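PDB 1FNN: CELL division control protein 6 from Pyrobaculum aerophilum, which binds ADP with magnesium as an AAA+ ATPase of the Cdc6/Cdc18 family and is probably involved in regulating DNA replication. Local coordinates for residues P192-L202 with D234-I244; A2-F10 with I244-Q255. All blocks are in the same frame, centred on the assembly; numbering follows the deposited sequence.

Contact 1: residues P192-L202 with D234-I244; sequences PYTKDQIFDIL and DTNRGDARLAI. With ADP (adenosine-5'-diphosphate), chain D.
Tyr193 and Gly238 are joined across this contact by their backbones: Tyr193 N donates to Gly238 O at 3.1 Å. Gly238 CA in turn lies 3.2 Å from Tyr193 O, a CA-H...O contact. The two backbones run so close here that a CB on Gly238 would collide with Pro192 CB and Tyr193 N, and its positive phi also suits a residue without a side chain.

The apolar contacts follow the helical segments 195-202 and 240-244, whose axes cross at -53°. Ile198 sets its two branches on successive turns of the partner helix: CD1 lies over Ala240 CA, while CG2, anti to the backbone N, meets Ala243 CB at 3.5 Å. Leu202 CD2 rests against Ala243 O and CB and also touches Ile244 CG1, and small alanines let the larger branches settle against the helix.

A third group of contacts holds the nucleotide. ADP N6 donates to Tyr193 OH at 3.0 Å, and one face of the tyrosine ring is covered over its centre by Ile201 CD1, which also lies 3.6 Å from ADP C6. Ala240 CB and Ile244 CD1 each come to 3.5 Å from ADP O4', so the same helix closes on the ribose.

Two caps order the helix starts. Thr194 and Gln197 form a capping box, and Asp239 OD1 accepts from Leu242 N while its OD2 makes a salt bridge with Arg52. This is the nucleotide-facing side of the AAA+ lid: helices 195-209 and 240-256 meet beside helix 217-227, which packs on Ile198, Leu202 and Ala243, and the segment 192-202 follows edge strand 187-189 of the parallel sheet.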
loop_
_atom_site.group_PDB
_atom_site.type_symbol
_atom_site.label_atom_id
_atom_site.label_comp_id
_atom_site.label_asym_id
_atom_site.label_seq_id
_atom_site.Cartn_x
_atom_site.Cartn_y
_atom_site.Cartn_z
ATOM N N PRO A 192 4.824 -6.086 -3.779
ATOM C CA PRO A 192 5.042 -4.711 -3.349
ATOM C C PRO A 192 5.230 -3.879 -4.607
ATOM O O PRO A 192 5.838 -4.389 -5.560
ATOM C CB PRO A 192 6.309 -4.804 -2.496
ATOM C CG PRO A 192 6.261 -6.216 -1.962
ATOM C CD PRO A 192 5.827 -7.028 -3.181
ATOM N N TYR A 193 4.657 -2.673 -4.655
ATOM C CA TYR A 193 4.868 -1.883 -5.857
ATOM C C TYR A 193 6.318 -1.335 -5.867
ATOM O O TYR A 193 6.826 -0.905 -4.825
ATOM C CB TYR A 193 3.953 -0.675 -5.928
ATOM C CG TYR A 193 2.483 -1.021 -6.139
ATOM C CD1 TYR A 193 1.532 -0.878 -5.138
ATOM C CD2 TYR A 193 2.068 -1.493 -7.382
ATOM C CE1 TYR A 193 0.182 -1.190 -5.343
ATOM C CE2 TYR A 193 0.740 -1.811 -7.615
ATOM C CZ TYR A 193 -0.181 -1.655 -6.587
ATOM O OH TYR A 193 -1.497 -1.994 -6.877
ATOM N N THR A 194 6.828 -1.192 -7.074
ATOM C CA THR A 194 8.162 -0.613 -7.208
ATOM C C THR A 194 7.995 0.905 -7.224
ATOM O O THR A 194 6.882 1.474 -7.318
ATOM C CB THR A 194 8.800 -1.043 -8.539
ATOM O OG1 THR A 194 7.956 -0.505 -9.562
ATOM C CG2 THR A 194 8.901 -2.545 -8.733
ATOM N N LYS A 195 9.149 1.568 -7.359
ATOM C CA LYS A 195 9.125 3.020 -7.371
ATOM C C LYS A 195 8.434 3.565 -8.587
ATOM O O LYS A 195 7.782 4.627 -8.512
ATOM C CB LYS A 195 10.568 3.565 -7.269
ATOM C CG LYS A 195 11.108 3.260 -5.882
ATOM C CD LYS A 195 12.627 3.592 -5.787
ATOM C CE LYS A 195 12.968 3.439 -4.300
ATOM N NZ LYS A 195 14.299 4.010 -3.941
ATOM N N ASP A 196 8.735 3.000 -9.757
ATOM C CA ASP A 196 8.099 3.482 -10.967
ATOM C C ASP A 196 6.569 3.199 -10.892
ATOM O O ASP A 196 5.819 4.044 -11.344
ATOM C CB ASP A 196 8.707 2.793 -12.189
ATOM C CG ASP A 196 10.230 2.929 -12.028
ATOM O OD1 ASP A 196 10.821 1.998 -11.411
ATOM O OD2 ASP A 196 10.724 3.959 -12.521
ATOM N N GLN A 197 6.165 2.080 -10.340
ATOM C CA GLN A 197 4.713 1.776 -10.290
ATOM C C GLN A 197 4.027 2.730 -9.339
ATOM O O GLN A 197 2.904 3.212 -9.606
ATOM C CB GLN A 197 4.570 0.316 -9.835
ATOM C CG GLN A 197 5.112 -0.644 -10.907
ATOM C CD GLN A 197 5.169 -2.057 -10.414
ATOM O OE1 GLN A 197 5.169 -2.422 -9.226
ATOM N NE2 GLN A 197 5.219 -2.943 -11.408
ATOM N N ILE A 198 4.657 2.974 -8.164
ATOM C CA ILE A 198 4.125 4.008 -7.259
ATOM C C ILE A 198 3.957 5.340 -7.946
ATOM O O ILE A 198 2.919 6.025 -7.883
ATOM C CB ILE A 198 4.975 4.174 -5.982
ATOM C CG1 ILE A 198 4.869 2.915 -5.125
ATOM C CG2 ILE A 198 4.518 5.399 -5.203
ATOM C CD1 ILE A 198 3.485 2.700 -4.501
ATOM N N PHE A 199 4.974 5.791 -8.687
ATOM C CA PHE A 199 4.885 7.017 -9.441
ATOM C C PHE A 199 3.622 6.970 -10.360
ATOM O O PHE A 199 2.975 8.020 -10.443
ATOM C CB PHE A 199 6.122 7.229 -10.308
ATOM C CG PHE A 199 6.032 8.407 -11.218
ATOM C CD1 PHE A 199 6.372 9.668 -10.782
ATOM C CD2 PHE A 199 5.600 8.258 -12.530
ATOM C CE1 PHE A 199 6.295 10.760 -11.604
ATOM C CE2 PHE A 199 5.518 9.355 -13.366
ATOM C CZ PHE A 199 5.864 10.615 -12.916
ATOM N N ASP A 200 3.446 5.886 -11.096
ATOM C CA ASP A 200 2.297 5.906 -12.055
ATOM C C ASP A 200 0.967 6.046 -11.306
ATOM O O ASP A 200 0.031 6.682 -11.762
ATOM C CB ASP A 200 2.307 4.665 -12.907
ATOM C CG ASP A 200 3.511 4.504 -13.825
ATOM O OD1 ASP A 200 4.069 5.511 -14.289
ATOM O OD2 ASP A 200 3.870 3.342 -14.062
ATOM N N ILE A 201 0.810 5.344 -10.194
ATOM C CA ILE A 201 -0.369 5.473 -9.351
ATOM C C ILE A 201 -0.558 6.912 -8.896
ATOM O O ILE A 201 -1.655 7.498 -8.969
ATOM C CB ILE A 201 -0.266 4.544 -8.158
ATOM C CG1 ILE A 201 -0.266 3.100 -8.703
ATOM C CG2 ILE A 201 -1.382 4.777 -7.125
ATOM C CD1 ILE A 201 -0.010 2.052 -7.620
ATOM N N LEU A 202 0.514 7.496 -8.321
ATOM C CA LEU A 202 0.414 8.875 -7.862
ATOM C C LEU A 202 0.145 9.865 -8.977
ATOM O O LEU A 202 -0.596 10.837 -8.761
ATOM C CB LEU A 202 1.690 9.319 -7.124
ATOM C CG LEU A 202 2.046 8.579 -5.843
ATOM C CD1 LEU A 202 3.303 9.182 -5.189
ATOM C CD2 LEU A 202 0.926 8.708 -4.824
ATOM N N ASP A 234 11.615 -6.758 -0.704
ATOM C CA ASP A 234 11.550 -5.582 0.152
ATOM C C ASP A 234 10.100 -5.243 0.469
ATOM O O ASP A 234 9.531 -4.171 0.265
ATOM C CB ASP A 234 12.311 -4.445 -0.530
ATOM C CG ASP A 234 12.389 -3.181 0.301
ATOM O OD1 ASP A 234 11.959 -3.214 1.478
ATOM O OD2 ASP A 234 12.883 -2.165 -0.237
ATOM N N THR A 235 9.468 -6.153 1.195
ATOM C CA THR A 235 8.100 -6.211 1.618
ATOM C C THR A 235 7.752 -5.248 2.740
ATOM O O THR A 235 6.601 -5.271 3.195
ATOM C CB THR A 235 7.765 -7.655 2.078
ATOM O OG1 THR A 235 8.069 -8.572 1.017
ATOM C CG2 THR A 235 6.295 -7.774 2.457
ATOM N N ASN A 236 8.694 -4.423 3.185
ATOM C CA ASN A 236 8.363 -3.377 4.151
ATOM C C ASN A 236 8.099 -2.054 3.436
ATOM O O ASN A 236 7.722 -1.058 4.036
ATOM C CB ASN A 236 9.392 -3.277 5.270
ATOM C CG ASN A 236 9.085 -4.225 6.426
ATOM O OD1 ASN A 236 7.930 -4.530 6.755
ATOM N ND2 ASN A 236 10.140 -4.712 7.074
ATOM N N ARG A 237 8.229 -2.041 2.124
ATOM C CA ARG A 237 7.923 -0.923 1.252
ATOM C C ARG A 237 6.928 -1.384 0.174
ATOM O O ARG A 237 6.425 -2.514 0.246
ATOM C CB ARG A 237 9.201 -0.358 0.635
ATOM C CG ARG A 237 9.696 0.822 1.469
ATOM C CD ARG A 237 10.870 1.534 0.818
ATOM N NE ARG A 237 12.083 1.330 1.606
ATOM C CZ ARG A 237 12.377 2.043 2.687
ATOM N NH1 ARG A 237 11.549 2.996 3.092
ATOM N NH2 ARG A 237 13.490 1.822 3.375
ATOM N N GLY A 238 6.604 -0.507 -0.757
ATOM C CA GLY A 238 5.731 -0.836 -1.867
ATOM C C GLY A 238 4.251 -0.582 -1.563
ATOM O O GLY A 238 3.411 -1.244 -2.160
ATOM N N ASP A 239 3.947 0.121 -0.490
ATOM C CA ASP A 239 2.583 0.380 -0.039
ATOM C C ASP A 239 1.964 1.600 -0.697
ATOM O O ASP A 239 2.364 2.753 -0.471
ATOM C CB ASP A 239 2.637 0.540 1.488
ATOM C CG ASP A 239 1.290 0.735 2.146
ATOM O OD1 ASP A 239 0.362 1.270 1.486
ATOM O OD2 ASP A 239 1.153 0.357 3.319
ATOM N N ALA A 240 0.977 1.402 -1.593
ATOM C CA ALA A 240 0.364 2.508 -2.307
ATOM C C ALA A 240 -0.521 3.366 -1.414
ATOM O O ALA A 240 -0.703 4.568 -1.664
ATOM C CB ALA A 240 -0.465 1.991 -3.481
ATOM N N ARG A 241 -1.054 2.788 -0.359
ATOM C CA ARG A 241 -1.862 3.606 0.559
ATOM C C ARG A 241 -0.999 4.730 1.120
ATOM O O ARG A 241 -1.369 5.898 1.333
ATOM C CB ARG A 241 -2.418 2.712 1.671
ATOM C CG ARG A 241 -3.429 3.468 2.532
ATOM C CD ARG A 241 -3.730 2.816 3.852
ATOM N NE ARG A 241 -2.597 2.715 4.746
ATOM C CZ ARG A 241 -1.864 3.635 5.349
ATOM N NH1 ARG A 241 -2.047 4.950 5.237
ATOM N NH2 ARG A 241 -0.872 3.204 6.122
ATOM N N LEU A 242 0.151 4.294 1.665
ATOM C CA LEU A 242 1.101 5.247 2.268
ATOM C C LEU A 242 1.508 6.287 1.264
ATOM O O LEU A 242 1.578 7.455 1.641
ATOM C CB LEU A 242 2.339 4.425 2.713
ATOM C CG LEU A 242 3.489 5.215 3.331
ATOM C CD1 LEU A 242 3.016 5.915 4.590
ATOM C CD2 LEU A 242 4.668 4.237 3.595
ATOM N N ALA A 243 1.842 5.911 0.024
ATOM C CA ALA A 243 2.265 6.880 -0.961
ATOM C C ALA A 243 1.167 7.897 -1.233
ATOM O O ALA A 243 1.420 9.104 -1.280
ATOM C CB ALA A 243 2.754 6.236 -2.250
ATOM N N ILE A 244 -0.076 7.407 -1.381
ATOM C CA ILE A 244 -1.182 8.378 -1.638
ATOM C C ILE A 244 -1.435 9.256 -0.434
ATOM O O ILE A 244 -1.713 10.452 -0.496
ATOM C CB ILE A 244 -2.460 7.568 -2.046
ATOM C CG1 ILE A 244 -2.200 6.844 -3.373
ATOM C CG2 ILE A 244 -3.648 8.543 -2.115
ATOM C CD1 ILE A 244 -3.151 5.680 -3.701
HETATM P PB ADP D . -4.723 -3.552 0.067
HETATM O O1B ADP D . -6.041 -4.257 0.357
HETATM O O2B ADP D . -3.822 -4.322 -0.720
HETATM O O3B ADP D . -4.215 -3.323 1.416
HETATM P PA ADP D . -5.731 -1.265 -1.283
HETATM O O1A ADP D . -6.584 -1.976 -2.252
HETATM O O2A ADP D . -6.529 -0.639 -0.222
HETATM O O3A ADP D . -4.673 -2.212 -0.702
HETATM O "O5'" ADP D . -4.901 -0.045 -1.995
HETATM C "C5'" ADP D . -4.336 0.905 -1.109
HETATM C "C4'" ADP D . -4.592 2.288 -1.741
HETATM O "O4'" ADP D . -3.927 2.331 -2.983
HETATM C "C3'" ADP D . -6.053 2.584 -2.053
HETATM O "O3'" ADP D . -6.251 3.984 -1.943
HETATM C "C2'" ADP D . -6.133 2.050 -3.443
HETATM O "O2'" ADP D . -7.210 2.623 -4.186
HETATM C "C1'" ADP D . -4.803 2.547 -4.025
HETATM N N9 ADP D . -4.414 1.645 -5.038
HETATM C C8 ADP D . -3.804 0.433 -4.844
HETATM N N7 ADP D . -3.308 -0.105 -5.918
HETATM C C5 ADP D . -3.617 0.829 -6.893
HETATM C C6 ADP D . -3.386 0.845 -8.278
HETATM N N6 ADP D . -2.783 -0.165 -8.886
HETATM N N1 ADP D . -3.830 1.889 -8.981
HETATM C C2 ADP D . -4.466 2.860 -8.353
HETATM N N3 ADP D . -4.754 2.976 -7.058
HETATM C C4 ADP D . -4.289 1.895 -6.375
#

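Contact 2: residues A2-F10 with I244-Q255; sequences AIVVDDSVF and IDILYRSAYAAQ. With ADP (adenosine-5'-diphosphate), chain D.
Phe10 packs on Tyr248 where the N-terminal segment, ending in a 3-10 turn, crosses helix 240-256 of the AAA+ lid. Followed outward, Phe10 begins with CB over one face of the Tyr248 ring, a CH-pi contact 3.7 Å from the ring centroid. CG comes next, 3.4 Å from Tyr248 CD1; beyond it CD1 stays beside that ring, while CD2 turns to Tyr248 CB and to Ile244 CG2. CE2 carries the far edge of the ring to Leu247 CD2, 4.0 Å away and near the phenyl plane. The two aromatic planes differ by 15° but are slid apart, leaving hardly any overlap.

Tyr248 has CG anti to the backbone N (chi1 180°), which extends its ring toward the N-terminal segment, with Phe10 CB over one face, Val4 CG1 at the edge and Asp7 CB beside OH. An alanine here would remove that ring and is likely to leave Phe10 CB without its aromatic platform and a gap beside Val4 and Asp7.

Nearer the N-terminus, Ile3 CD1 rests on Ala254 CB at 3.5 Å, and Ala251 CB is met by both Ile3 CG2 and Val4 CG2. At the other end of the segment Val9 packs on Ala208 of helix 195-209, and its O accepts from Arg205, which also binds ADP. Gln255 completes the attachment with its amide: NE2 and Val4 O share a water, and OE1 takes a weak bond from Ile3 N and a straighter one from Val4 N, 3.0 Å long with an N-H...O angle of 164°.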
loop_
_atom_site.group_PDB
_atom_site.type_symbol
_atom_site.label_atom_id
_atom_site.label_comp_id
_atom_site.label_asym_id
_atom_site.label_seq_id
_atom_site.Cartn_x
_atom_site.Cartn_y
_atom_site.Cartn_z
ATOM N N ALA A 2 -6.737 26.851 -5.042
ATOM C CA ALA A 2 -6.412 25.672 -4.195
ATOM C C ALA A 2 -5.594 24.633 -4.949
ATOM O O ALA A 2 -5.796 24.375 -6.150
ATOM C CB ALA A 2 -7.695 25.049 -3.649
ATOM N N ILE A 3 -4.733 23.930 -4.206
ATOM C CA ILE A 3 -4.005 22.811 -4.809
ATOM C C ILE A 3 -4.885 21.559 -4.929
ATOM O O ILE A 3 -4.859 20.861 -5.945
ATOM C CB ILE A 3 -2.792 22.501 -3.878
ATOM C CG1 ILE A 3 -1.838 23.707 -3.990
ATOM C CG2 ILE A 3 -2.182 21.173 -4.332
ATOM C CD1 ILE A 3 -0.552 23.582 -3.187
ATOM N N VAL A 4 -5.518 21.248 -3.822
ATOM C CA VAL A 4 -6.434 20.110 -3.721
ATOM C C VAL A 4 -7.791 20.502 -4.356
ATOM O O VAL A 4 -8.429 21.433 -3.859
ATOM C CB VAL A 4 -6.628 19.724 -2.266
ATOM C CG1 VAL A 4 -7.611 18.567 -2.113
ATOM C CG2 VAL A 4 -5.292 19.242 -1.635
ATOM N N VAL A 5 -8.087 19.973 -5.529
ATOM C CA VAL A 5 -9.356 20.329 -6.183
ATOM C C VAL A 5 -10.403 19.253 -5.934
ATOM O O VAL A 5 -11.593 19.583 -5.935
ATOM C CB VAL A 5 -9.152 20.516 -7.692
ATOM C CG1 VAL A 5 -10.499 20.662 -8.384
ATOM C CG2 VAL A 5 -8.287 21.764 -7.893
ATOM N N ASP A 6 -9.999 17.983 -5.868
ATOM C CA ASP A 6 -10.982 16.955 -5.489
ATOM C C ASP A 6 -10.421 16.060 -4.424
ATOM O O ASP A 6 -9.828 15.056 -4.826
ATOM C CB ASP A 6 -11.391 16.190 -6.755
ATOM C CG ASP A 6 -12.490 15.170 -6.551
ATOM O OD1 ASP A 6 -12.973 15.050 -5.412
ATOM O OD2 ASP A 6 -12.853 14.500 -7.535
ATOM N N ASP A 7 -10.637 16.290 -3.132
ATOM C CA ASP A 7 -10.128 15.464 -2.076
ATOM C C ASP A 7 -10.692 14.051 -1.993
ATOM O O ASP A 7 -9.999 13.189 -1.429
ATOM C CB ASP A 7 -10.342 16.094 -0.700
ATOM C CG ASP A 7 -11.767 16.130 -0.178
ATOM O OD1 ASP A 7 -12.335 15.211 0.408
ATOM O OD2 ASP A 7 -12.434 17.143 -0.329
ATOM N N SER A 8 -11.839 13.738 -2.633
ATOM C CA SER A 8 -12.371 12.383 -2.547
ATOM C C SER A 8 -11.428 11.412 -3.240
ATOM O O SER A 8 -11.368 10.211 -2.940
ATOM C CB SER A 8 -13.783 12.288 -3.179
ATOM O OG SER A 8 -13.640 12.398 -4.599
ATOM N N VAL A 9 -10.655 11.878 -4.199
ATOM C CA VAL A 9 -9.645 11.112 -4.925
ATOM C C VAL A 9 -8.530 10.592 -4.003
ATOM O O VAL A 9 -7.969 9.509 -4.237
ATOM C CB VAL A 9 -9.065 12.050 -6.004
ATOM C CG1 VAL A 9 -7.754 11.547 -6.583
ATOM C CG2 VAL A 9 -10.095 12.287 -7.088
ATOM N N PHE A 10 -8.409 11.115 -2.801
ATOM C CA PHE A 10 -7.451 10.704 -1.791
ATOM C C PHE A 10 -8.051 9.881 -0.682
ATOM O O PHE A 10 -7.334 9.410 0.213
ATOM C CB PHE A 10 -6.782 11.989 -1.196
ATOM C CG PHE A 10 -6.047 12.624 -2.350
ATOM C CD1 PHE A 10 -6.601 13.690 -3.044
ATOM C CD2 PHE A 10 -4.803 12.139 -2.731
ATOM C CE1 PHE A 10 -5.934 14.264 -4.095
ATOM C CE2 PHE A 10 -4.128 12.721 -3.792
ATOM C CZ PHE A 10 -4.693 13.784 -4.477
ATOM N N ILE A 244 -0.076 7.407 -1.381
ATOM C CA ILE A 244 -1.182 8.378 -1.638
ATOM C C ILE A 244 -1.435 9.256 -0.434
ATOM O O ILE A 244 -1.713 10.452 -0.496
ATOM C CB ILE A 244 -2.460 7.568 -2.046
ATOM C CG1 ILE A 244 -2.200 6.844 -3.373
ATOM C CG2 ILE A 244 -3.648 8.543 -2.115
ATOM C CD1 ILE A 244 -3.151 5.680 -3.701
ATOM N N ASP A 245 -1.329 8.719 0.775
ATOM C CA ASP A 245 -1.504 9.479 2.000
ATOM C C ASP A 245 -0.434 10.587 2.070
ATOM O O ASP A 245 -0.756 11.739 2.345
ATOM C CB ASP A 245 -1.386 8.483 3.152
ATOM C CG ASP A 245 -1.571 8.942 4.567
ATOM O OD1 ASP A 245 -2.042 10.042 4.851
ATOM O OD2 ASP A 245 -1.252 8.219 5.530
ATOM N N ILE A 246 0.817 10.264 1.664
ATOM C CA ILE A 246 1.846 11.308 1.695
ATOM C C ILE A 246 1.572 12.377 0.668
ATOM O O ILE A 246 1.794 13.562 0.961
ATOM C CB ILE A 246 3.273 10.679 1.508
ATOM C CG1 ILE A 246 3.627 9.920 2.802
ATOM C CG2 ILE A 246 4.249 11.802 1.162
ATOM C CD1 ILE A 246 4.818 8.942 2.567
ATOM N N LEU A 247 1.176 12.025 -0.562
ATOM C CA LEU A 247 0.847 13.016 -1.570
ATOM C C LEU A 247 -0.241 13.993 -1.090
ATOM O O LEU A 247 -0.113 15.231 -1.162
ATOM C CB LEU A 247 0.396 12.358 -2.882
ATOM C CG LEU A 247 -0.098 13.238 -4.021
ATOM C CD1 LEU A 247 0.929 14.327 -4.407
ATOM C CD2 LEU A 247 -0.388 12.440 -5.294
ATOM N N TYR A 248 -1.287 13.410 -0.510
ATOM C CA TYR A 248 -2.430 14.248 -0.076
ATOM C C TYR A 248 -2.047 15.159 1.083
ATOM O O TYR A 248 -2.327 16.364 1.124
ATOM C CB TYR A 248 -3.562 13.301 0.358
ATOM C CG TYR A 248 -4.821 13.996 0.846
ATOM C CD1 TYR A 248 -5.447 14.945 0.049
ATOM C CD2 TYR A 248 -5.367 13.698 2.086
ATOM C CE1 TYR A 248 -6.598 15.597 0.467
ATOM C CE2 TYR A 248 -6.522 14.346 2.516
ATOM C CZ TYR A 248 -7.120 15.285 1.698
ATOM O OH TYR A 248 -8.274 15.928 2.134
ATOM N N ARG A 249 -1.374 14.630 2.109
ATOM C CA ARG A 249 -0.826 15.430 3.190
ATOM C C ARG A 249 0.133 16.527 2.708
ATOM O O ARG A 249 0.043 17.648 3.234
ATOM C CB ARG A 249 -0.017 14.590 4.207
ATOM C CG ARG A 249 -0.942 13.859 5.175
ATOM C CD ARG A 249 -0.241 12.696 5.827
ATOM N NE ARG A 249 -1.000 11.799 6.669
ATOM C CZ ARG A 249 -1.345 12.010 7.919
ATOM N NH1 ARG A 249 -2.038 11.095 8.559
ATOM N NH2 ARG A 249 -1.000 13.136 8.541
ATOM N N SER A 250 0.855 16.301 1.630
ATOM C CA SER A 250 1.811 17.278 1.130
ATOM C C SER A 250 1.041 18.367 0.398
ATOM O O SER A 250 1.461 19.520 0.417
ATOM C CB SER A 250 2.860 16.659 0.196
ATOM O OG SER A 250 3.589 15.633 0.916
ATOM N N ALA A 251 0.082 17.967 -0.439
ATOM C CA ALA A 251 -0.745 18.984 -1.136
ATOM C C ALA A 251 -1.413 19.894 -0.121
ATOM O O ALA A 251 -1.419 21.121 -0.315
ATOM C CB ALA A 251 -1.812 18.328 -2.019
ATOM N N TYR A 252 -1.930 19.326 0.954
ATOM C CA TYR A 252 -2.624 20.126 1.943
ATOM C C TYR A 252 -1.647 21.006 2.715
ATOM O O TYR A 252 -1.968 22.167 2.983
ATOM C CB TYR A 252 -3.465 19.296 2.924
ATOM C CG TYR A 252 -4.154 20.113 3.977
ATOM C CD1 TYR A 252 -5.300 20.855 3.645
ATOM C CD2 TYR A 252 -3.684 20.166 5.283
ATOM C CE1 TYR A 252 -5.959 21.627 4.598
ATOM C CE2 TYR A 252 -4.322 20.924 6.244
ATOM C CZ TYR A 252 -5.460 21.648 5.883
ATOM O OH TYR A 252 -6.085 22.397 6.850
ATOM N N ALA A 253 -0.518 20.423 3.156
ATOM C CA ALA A 253 0.514 21.269 3.780
ATOM C C ALA A 253 0.834 22.419 2.861
ATOM O O ALA A 253 0.827 23.585 3.284
ATOM C CB ALA A 253 1.749 20.389 4.104
ATOM N N ALA A 254 1.140 22.228 1.571
ATOM C CA ALA A 254 1.454 23.356 0.710
ATOM C C ALA A 254 0.333 24.398 0.689
ATOM O O ALA A 254 0.492 25.615 0.900
ATOM C CB ALA A 254 1.773 22.823 -0.680
ATOM N N GLN A 255 -0.895 23.930 0.419
ATOM C CA GLN A 255 -2.059 24.796 0.350
ATOM C C GLN A 255 -2.261 25.607 1.624
ATOM O O GLN A 255 -2.473 26.822 1.570
ATOM C CB GLN A 255 -3.314 23.949 0.109
ATOM C CG GLN A 255 -4.614 24.762 0.028
ATOM C CD GLN A 255 -5.698 23.801 -0.473
ATOM O OE1 GLN A 255 -5.520 23.249 -1.564
ATOM N NE2 GLN A 255 -6.736 23.664 0.337
HETATM P PB ADP D . -4.723 -3.552 0.067
HETATM O O1B ADP D . -6.041 -4.257 0.357
HETATM O O2B ADP D . -3.822 -4.322 -0.720
HETATM O O3B ADP D . -4.215 -3.323 1.416
HETATM P PA ADP D . -5.731 -1.265 -1.283
HETATM O O1A ADP D . -6.584 -1.976 -2.252
HETATM O O2A ADP D . -6.529 -0.639 -0.222
HETATM O O3A ADP D . -4.673 -2.212 -0.702
HETATM O "O5'" ADP D . -4.901 -0.045 -1.995
HETATM C "C5'" ADP D . -4.336 0.905 -1.109
HETATM C "C4'" ADP D . -4.592 2.288 -1.741
HETATM O "O4'" ADP D . -3.927 2.331 -2.983
HETATM C "C3'" ADP D . -6.053 2.584 -2.053
HETATM O "O3'" ADP D . -6.251 3.984 -1.943
HETATM C "C2'" ADP D . -6.133 2.050 -3.443
HETATM O "O2'" ADP D . -7.210 2.623 -4.186
HETATM C "C1'" ADP D . -4.803 2.547 -4.025
HETATM N N9 ADP D . -4.414 1.645 -5.038
HETATM C C8 ADP D . -3.804 0.433 -4.844
HETATM N N7 ADP D . -3.308 -0.105 -5.918
HETATM C C5 ADP D . -3.617 0.829 -6.893
HETATM C C6 ADP D . -3.386 0.845 -8.278
HETATM N N6 ADP D . -2.783 -0.165 -8.886
HETATM N N1 ADP D . -3.830 1.889 -8.981
HETATM C C2 ADP D . -4.466 2.860 -8.353
HETATM N N3 ADP D . -4.754 2.976 -7.058
HETATM C C4 ADP D . -4.289 1.895 -6.375
HETATM O O HOH W 1 -9.027 22.606 -1.295
#

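In the fold
Contacts 1 and 2 divide helix 240-256 between them: its start and the loop before it serve contact 1, and the remainder carries contact 2, with Ile244 common to both. Their centres lie about 17 Å apart, yet the layers touch, Leu202 O standing 3.8 Å from Leu247 CD2. Along the chain, contact 1 is nested within the 233 residues that separate the two segments of contact 2. ADP lies against contact 1; contact 2 reaches it through Ile244 alone, whose side chain is also about 4 Å, between nearest atoms, from that of Arg205, which is hydrogen-bonded to ADP. The lid helix thus illustrates how one element can border a nucleotide pocket and hold the N-terminal segment.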